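Local atomic coordinates of cortical-lytic enzyme (Clostridium perfringens, PDB entry 5JIP), a protein that probably acts as a muramidase (lysozyme) of glycoside hydrolase family 25, cleaving cortex peptidoglycan during spore germination. Residues Asp94-Gly99 with Gly103-Leu108; Asn263-Asp268 with Lys311-Tyr316; Ser299-Ala302 with Asp308-Lys311. All blocks are in the same frame, centred on the assembly; numbering follows the deposited sequence.

Contact 1: Asp94-Gly99 with Gly103-Leu108; sequences DVLQQG and GDYGDL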
# COMPACT_ATOMS: atom_id res chain seq x y z
N ASP A 94 16.14 23.73 -1.01
CA ASP A 94 17.55 24.09 -1.08
C ASP A 94 18.23 23.92 0.27
O ASP A 94 19.26 23.25 0.38
CB ASP A 94 17.64 25.53 -1.62
CG ASP A 94 19.06 26.10 -1.70
OD1 ASP A 94 20.05 25.41 -1.41
OD2 ASP A 94 19.15 27.29 -2.07
N VAL A 95 17.62 24.47 1.34
CA VAL A 95 18.26 24.38 2.66
C VAL A 95 18.37 22.94 3.12
O VAL A 95 19.41 22.52 3.65
CB VAL A 95 17.49 25.24 3.68
CG1 VAL A 95 18.03 25.07 5.12
CG2 VAL A 95 17.56 26.67 3.28
N LEU A 96 17.31 22.15 2.94
CA LEU A 96 17.35 20.74 3.35
C LEU A 96 18.57 20.04 2.78
O LEU A 96 19.26 19.30 3.49
CB LEU A 96 16.09 20.01 2.92
CG LEU A 96 14.84 20.32 3.73
CD1 LEU A 96 13.60 19.86 2.95
CD2 LEU A 96 14.83 19.70 5.13
N GLN A 97 18.83 20.25 1.48
CA GLN A 97 19.98 19.60 0.85
C GLN A 97 21.29 20.12 1.41
O GLN A 97 22.27 19.36 1.50
CB GLN A 97 19.92 19.78 -0.65
CG GLN A 97 18.76 19.07 -1.27
CD GLN A 97 18.61 19.35 -2.73
OE1 GLN A 97 19.11 18.62 -3.57
NE2 GLN A 97 17.89 20.41 -3.05
N GLN A 98 21.34 21.40 1.78
CA GLN A 98 22.55 21.89 2.42
C GLN A 98 22.83 21.13 3.71
O GLN A 98 23.99 20.87 4.06
CB GLN A 98 22.44 23.39 2.71
CG GLN A 98 22.28 24.26 1.50
CD GLN A 98 22.27 25.74 1.84
OE1 GLN A 98 23.01 26.19 2.72
NE2 GLN A 98 21.44 26.50 1.16
N GLY A 99 21.78 20.78 4.44
CA GLY A 99 21.93 20.11 5.70
C GLY A 99 22.13 18.62 5.57
O GLY A 99 22.92 18.03 6.30
N GLY A 103 20.22 16.10 -3.06
CA GLY A 103 19.16 15.14 -3.30
C GLY A 103 18.66 14.42 -2.07
O GLY A 103 17.98 13.40 -2.20
N ASP A 104 18.94 14.93 -0.88
CA ASP A 104 18.60 14.27 0.38
C ASP A 104 17.80 15.26 1.22
O ASP A 104 18.27 16.37 1.46
CB ASP A 104 19.87 13.83 1.12
CG ASP A 104 19.61 12.94 2.34
OD1 ASP A 104 18.58 13.10 3.04
OD2 ASP A 104 20.50 12.11 2.63
N TYR A 105 16.61 14.87 1.67
CA TYR A 105 15.72 15.80 2.34
C TYR A 105 15.45 15.39 3.79
O TYR A 105 14.51 15.89 4.41
CB TYR A 105 14.42 15.95 1.54
CG TYR A 105 14.70 16.31 0.09
CD1 TYR A 105 15.02 17.60 -0.26
CD2 TYR A 105 14.69 15.34 -0.91
CE1 TYR A 105 15.32 17.93 -1.56
CE2 TYR A 105 15.00 15.66 -2.21
CZ TYR A 105 15.30 16.95 -2.54
OH TYR A 105 15.60 17.26 -3.86
N GLY A 106 16.28 14.52 4.36
CA GLY A 106 16.19 14.12 5.75
C GLY A 106 15.71 12.68 5.90
O GLY A 106 15.20 12.07 4.96
N ASP A 107 15.87 12.16 7.12
CA ASP A 107 15.36 10.83 7.42
C ASP A 107 13.85 10.85 7.65
O ASP A 107 13.13 9.96 7.18
CB ASP A 107 16.04 10.27 8.65
CG ASP A 107 17.55 10.35 8.57
OD1 ASP A 107 18.08 10.03 7.49
OD2 ASP A 107 18.17 10.68 9.60
N LEU A 108 13.37 11.83 8.40
CA LEU A 108 11.95 11.94 8.70
C LEU A 108 11.27 12.82 7.67
O LEU A 108 11.94 13.53 6.90
CB LEU A 108 11.74 12.53 10.08
CG LEU A 108 12.75 12.15 11.14
CD1 LEU A 108 12.55 13.00 12.41
CD2 LEU A 108 12.61 10.66 11.45
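Q97 and Y105 lie side by side where helix 83-100 of the family 25 barrel runs out and the chain turns back toward strand 111-113, one of the helix-to-strand connections of a TIM-type barrel. The one hydrogen bond between the two segments closes this turn: the backbone N-H of G103 donates a hydrogen bond to Q97 OE1 at 2.8 Å, with an N-H...O angle of 159°. The donor sits in the amide carbonyl plane, on a lone pair of OE1. Q97 NE2, in turn, binds the backbone O of I93 one helical turn back, so both ends of the amide are held and its rotation is fixed. The extended chain of Q97 beyond CG carries the amide out to G103, whose positive phi by itself favours glycine.

Packing accompanies this bond. Q97 CG rests 3.6 Å from Y105 CE1, and its amide plane is turned 46° from the phenol ring, the two side chains pointing the same way. The L96 and Y105 side chains cross at about a right angle, with L96 CB at the ring edge, 4.1 Å from Y105 CD1, while L96 CD2 makes van der Waals contact with the backbone O of Y105 at 3.9 Å. Beyond these, L96 packs on F138 and Y105 on T142, both of helix 124-142, which ties the turn to the next helix of the barrel.

Polar contacts hold D104 and D107. D104 forms a salt bridge through OD1 with R64 NH2, and D107 OD1 pairs with the same guanidinium nitrogen. D104 also makes an Asx turn: the backbone N of G106 donates to D104 OD1 at 3.0 Å, meeting this oxygen nearly along its C-O axis.

Contact 2: Asn263-Asp268 with Lys311-Tyr316; sequences NVFVND and KERTEY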
# COMPACT_ATOMS: atom_id res chain seq x y z
N ASN A 263 8.08 -1.37 -6.55
CA ASN A 263 8.05 -1.20 -7.99
C ASN A 263 9.35 -1.73 -8.58
O ASN A 263 10.44 -1.43 -8.08
CB ASN A 263 7.89 0.27 -8.39
CG ASN A 263 6.54 0.84 -8.01
OD1 ASN A 263 5.50 0.16 -8.10
ND2 ASN A 263 6.54 2.07 -7.51
N VAL A 264 9.22 -2.46 -9.69
CA VAL A 264 10.35 -3.06 -10.40
C VAL A 264 10.42 -2.47 -11.80
O VAL A 264 9.39 -2.21 -12.44
CB VAL A 264 10.22 -4.59 -10.46
CG1 VAL A 264 11.34 -5.20 -11.30
CG2 VAL A 264 10.23 -5.16 -9.04
N PHE A 265 11.65 -2.28 -12.27
CA PHE A 265 11.90 -1.61 -13.55
C PHE A 265 12.91 -2.40 -14.38
O PHE A 265 13.85 -2.98 -13.83
CB PHE A 265 12.44 -0.22 -13.33
CG PHE A 265 11.52 0.67 -12.51
CD1 PHE A 265 11.56 0.65 -11.12
CD2 PHE A 265 10.62 1.52 -13.15
CE1 PHE A 265 10.71 1.47 -10.37
CE2 PHE A 265 9.75 2.33 -12.41
CZ PHE A 265 9.81 2.32 -11.03
N VAL A 266 12.70 -2.38 -15.70
CA VAL A 266 13.63 -2.95 -16.67
C VAL A 266 14.14 -1.81 -17.54
O VAL A 266 13.35 -1.15 -18.24
CB VAL A 266 12.96 -4.04 -17.54
CG1 VAL A 266 13.95 -4.51 -18.62
CG2 VAL A 266 12.47 -5.21 -16.69
N ASN A 267 15.45 -1.57 -17.49
CA ASN A 267 16.04 -0.41 -18.15
C ASN A 267 15.18 0.82 -17.87
O ASN A 267 14.85 1.58 -18.79
CB ASN A 267 16.17 -0.65 -19.66
CG ASN A 267 17.12 -1.79 -20.01
OD1 ASN A 267 18.07 -2.07 -19.28
ND2 ASN A 267 16.87 -2.43 -21.13
N ASP A 268 14.77 1.01 -16.61
CA ASP A 268 14.04 2.18 -16.13
C ASP A 268 12.61 2.24 -16.62
O ASP A 268 11.89 3.21 -16.32
CB ASP A 268 14.75 3.50 -16.52
CG ASP A 268 16.15 3.61 -15.91
OD1 ASP A 268 16.36 3.13 -14.78
OD2 ASP A 268 17.05 4.17 -16.58
N LYS A 311 15.27 5.62 -1.10
CA LYS A 311 16.01 6.75 -1.66
C LYS A 311 16.72 6.35 -2.94
O LYS A 311 16.73 7.11 -3.92
CB LYS A 311 17.01 7.28 -0.64
CG LYS A 311 17.71 8.57 -1.09
CD LYS A 311 18.69 9.08 -0.02
CE LYS A 311 19.37 10.38 -0.43
NZ LYS A 311 20.42 10.14 -1.43
N GLU A 312 17.31 5.16 -2.95
CA GLU A 312 18.02 4.63 -4.09
C GLU A 312 17.34 3.36 -4.58
O GLU A 312 16.80 2.58 -3.80
CB GLU A 312 19.50 4.33 -3.73
CG GLU A 312 20.26 5.49 -3.05
CD GLU A 312 20.42 6.75 -3.92
OE1 GLU A 312 20.12 6.70 -5.14
OE2 GLU A 312 20.84 7.80 -3.37
N ARG A 313 17.39 3.15 -5.89
CA ARG A 313 16.92 1.91 -6.50
C ARG A 313 18.08 0.92 -6.60
O ARG A 313 19.03 1.15 -7.36
CB ARG A 313 16.32 2.17 -7.86
CG ARG A 313 15.04 2.95 -7.80
CD ARG A 313 14.43 3.06 -9.15
NE ARG A 313 13.16 3.78 -9.09
CZ ARG A 313 12.54 4.27 -10.15
NH1 ARG A 313 13.06 4.09 -11.36
NH2 ARG A 313 11.40 4.93 -9.99
N THR A 314 17.99 -0.17 -5.86
CA THR A 314 18.96 -1.24 -5.98
C THR A 314 18.90 -1.82 -7.39
O THR A 314 17.82 -1.98 -7.96
CB THR A 314 18.67 -2.33 -4.95
OG1 THR A 314 18.72 -1.77 -3.63
CG2 THR A 314 19.68 -3.46 -5.06
N GLU A 315 20.07 -2.12 -7.95
CA GLU A 315 20.21 -2.53 -9.34
C GLU A 315 20.82 -3.92 -9.43
O GLU A 315 21.62 -4.31 -8.57
CB GLU A 315 21.13 -1.62 -10.14
CG GLU A 315 20.71 -0.23 -10.30
CD GLU A 315 21.77 0.56 -11.06
OE1 GLU A 315 22.82 -0.03 -11.41
OE2 GLU A 315 21.54 1.76 -11.31
N TYR A 316 20.48 -4.62 -10.50
CA TYR A 316 21.11 -5.88 -10.85
C TYR A 316 21.25 -5.90 -12.37
O TYR A 316 20.25 -5.82 -13.08
CB TYR A 316 20.29 -7.07 -10.35
CG TYR A 316 20.99 -8.39 -10.57
CD1 TYR A 316 20.92 -9.02 -11.79
CD2 TYR A 316 21.73 -8.96 -9.57
CE1 TYR A 316 21.58 -10.22 -12.01
CE2 TYR A 316 22.38 -10.16 -9.77
CZ TYR A 316 22.30 -10.79 -10.99
OH TYR A 316 22.96 -11.98 -11.22
O HOH W 1 15.76 2.59 -12.17
O HOH W 2 12.52 5.22 -14.00
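R313 lays its guanidinium flat on the ring of F265, a stacked cation-pi pair between the strand 259-266 and the residue that leads into strand 314-318. The planes are only 14° apart and the centres 3.7 Å. R313 NH1 stands over the middle of the ring, whereas NH2 comes down on the far rim, 3.2 Å from F265 CZ. The arginine chain is extended from CG to NE and crosses the phenylalanine side chain at about a right angle, which brings the flat end over the face.

Water carries the polar link. Both molecules lie in the guanidinium plane, at its edge, and accept from R313 NH1: water 1 at 3.2 Å and water 2 at 2.9 Å. Water 1 donates a hydrogen bond to D268 OD1 at 2.7 Å; water 2 donates to the backbone O of D268. D268 and R313 are linked through the two waters; their charged atoms are not in contact, and D268 OD1 has its own salt bridge to K297. R313 NE forms a salt bridge with E301 OE1, which probably helps to hold the guanidinium in place on the ring.

The pair bridges over strand 296-304, which lies between 259-266 and 314-318 in the four-stranded sheet of what looks like a fibronectin type III-like sandwich; F265 itself packs on S299 and E301 of this middle strand.

Contact 3: Ser299-Ala302 with Asp308-Lys311; sequences SIEA and DFSK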
# COMPACT_ATOMS: atom_id res chain seq x y z
N SER A 299 15.98 -2.90 -11.71
CA SER A 299 16.06 -2.06 -10.53
C SER A 299 14.74 -2.13 -9.76
O SER A 299 13.69 -2.47 -10.31
CB SER A 299 16.38 -0.61 -10.87
OG SER A 299 15.41 -0.08 -11.73
N ILE A 300 14.81 -1.77 -8.49
CA ILE A 300 13.65 -1.91 -7.62
C ILE A 300 13.67 -0.83 -6.56
O ILE A 300 14.73 -0.39 -6.11
CB ILE A 300 13.63 -3.32 -7.01
CG1 ILE A 300 12.29 -3.61 -6.32
CG2 ILE A 300 14.81 -3.49 -6.05
CD1 ILE A 300 12.12 -5.04 -5.86
N GLU A 301 12.46 -0.42 -6.13
CA GLU A 301 12.27 0.45 -4.98
C GLU A 301 11.16 -0.12 -4.10
O GLU A 301 10.15 -0.64 -4.59
CB GLU A 301 11.92 1.88 -5.43
CG GLU A 301 10.56 1.98 -6.17
CD GLU A 301 10.36 3.31 -6.88
OE1 GLU A 301 11.31 4.13 -6.92
OE2 GLU A 301 9.23 3.53 -7.42
N ALA A 302 11.36 -0.02 -2.79
CA ALA A 302 10.27 -0.23 -1.85
C ALA A 302 9.49 1.06 -1.68
O ALA A 302 9.99 2.16 -1.94
CB ALA A 302 10.80 -0.71 -0.51
N ASP A 308 6.18 7.19 0.53
CA ASP A 308 7.59 7.42 0.31
C ASP A 308 8.29 6.17 -0.21
O ASP A 308 7.87 5.03 0.06
CB ASP A 308 8.28 7.89 1.59
CG ASP A 308 8.03 9.37 1.88
OD1 ASP A 308 8.23 10.19 0.98
OD2 ASP A 308 7.59 9.70 3.00
N PHE A 309 9.37 6.40 -0.94
CA PHE A 309 10.14 5.37 -1.63
C PHE A 309 11.56 5.26 -1.09
O PHE A 309 12.11 6.21 -0.53
CB PHE A 309 10.22 5.68 -3.11
CG PHE A 309 8.88 5.93 -3.72
CD1 PHE A 309 8.33 7.20 -3.67
CD2 PHE A 309 8.17 4.91 -4.28
CE1 PHE A 309 7.07 7.44 -4.23
CE2 PHE A 309 6.90 5.15 -4.80
CZ PHE A 309 6.37 6.41 -4.77
N SER A 310 12.14 4.08 -1.31
CA SER A 310 13.59 3.88 -1.18
C SER A 310 14.31 5.05 -1.82
O SER A 310 14.02 5.42 -2.96
CB SER A 310 14.02 2.57 -1.87
OG SER A 310 13.32 1.45 -1.38
N LYS A 311 15.27 5.62 -1.10
CA LYS A 311 16.01 6.75 -1.66
C LYS A 311 16.72 6.35 -2.94
O LYS A 311 16.73 7.11 -3.92
CB LYS A 311 17.01 7.28 -0.64
CG LYS A 311 17.71 8.57 -1.09
CD LYS A 311 18.69 9.08 -0.02
CE LYS A 311 19.37 10.38 -0.43
NZ LYS A 311 20.42 10.14 -1.43
O HOH W 3 13.53 5.16 -5.54
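F309 and E301 bring two flat groups together at an oblique angle, with the carboxylate and ring planes 36° apart. E301 OE2 comes to 3.6 Å from F309 CD2, and the backbone O of A302 is also beside the ring. The ring has a cation-pi partner in R143, and T273 of the second subunit packs on it. E301 CG lies between the backbone N and the carbonyl carbon (chi1 65°), and the chain then runs extended to carry the carboxylate to the ring.

S310 joins the strand by a pair of bonds around A302. The backbone N of A302 donates to S310 OG at 2.8 Å, and the backbone N of S310 donates to A302 O at 3.0 Å, tilted 29° from the carbonyl plane. A serine hydroxyl therefore takes the place that a backbone carbonyl would fill in a regular strand pair. The same OG is also hydrogen-bonded to the backbone O of S233. A302 O receives a second, weaker approach from F309 CA at 3.2 Å, a CA-H...O contact.

Water 3 links the two segments, donating to E301 OE1 at 2.8 Å and to the backbone O of S310 at 2.6 Å. Besides R313, OE1 has a salt bridge to R143 NH1, while OE2 accepts from N263 ND2, so both oxygens of the buried carboxylate have named partners.

Strand 296-304, in the four-stranded sheet of the probable fibronectin type III-like sandwich, thus receives the loop that leads on to strand 314-318. At the loop's start, the backbone N of D308 donates to OD1 of D304, a ligand of the magnesium ion, and D308 OD1 accepts from the backbone N of R145, a residue between helix 124-142 and strand 147-151 of the barrel.

How the contacts relate
In sequence contact 1 comes first, inside the family 25 barrel; contacts 2 and 3 follow in the C-terminal antiparallel sheet of strands 269-275, 259-266, 296-304 and 314-318. Contacts 2 and 3 have centres about 8 Å apart and share K311; the R313–E301 salt bridge and a probable hydrogen bond from F265 N to S299 O join them. Contact 1 lies about 18 Å from contact 3 and 22 Å from contact 2, centre to centre, yet K311 CE packs against D104 OD2 and G103 O. The loop after strand 296-304 touches both parts of the protein, and its D308 side chain is about 6 Å from the magnesium ion, consistent with a site near their junction.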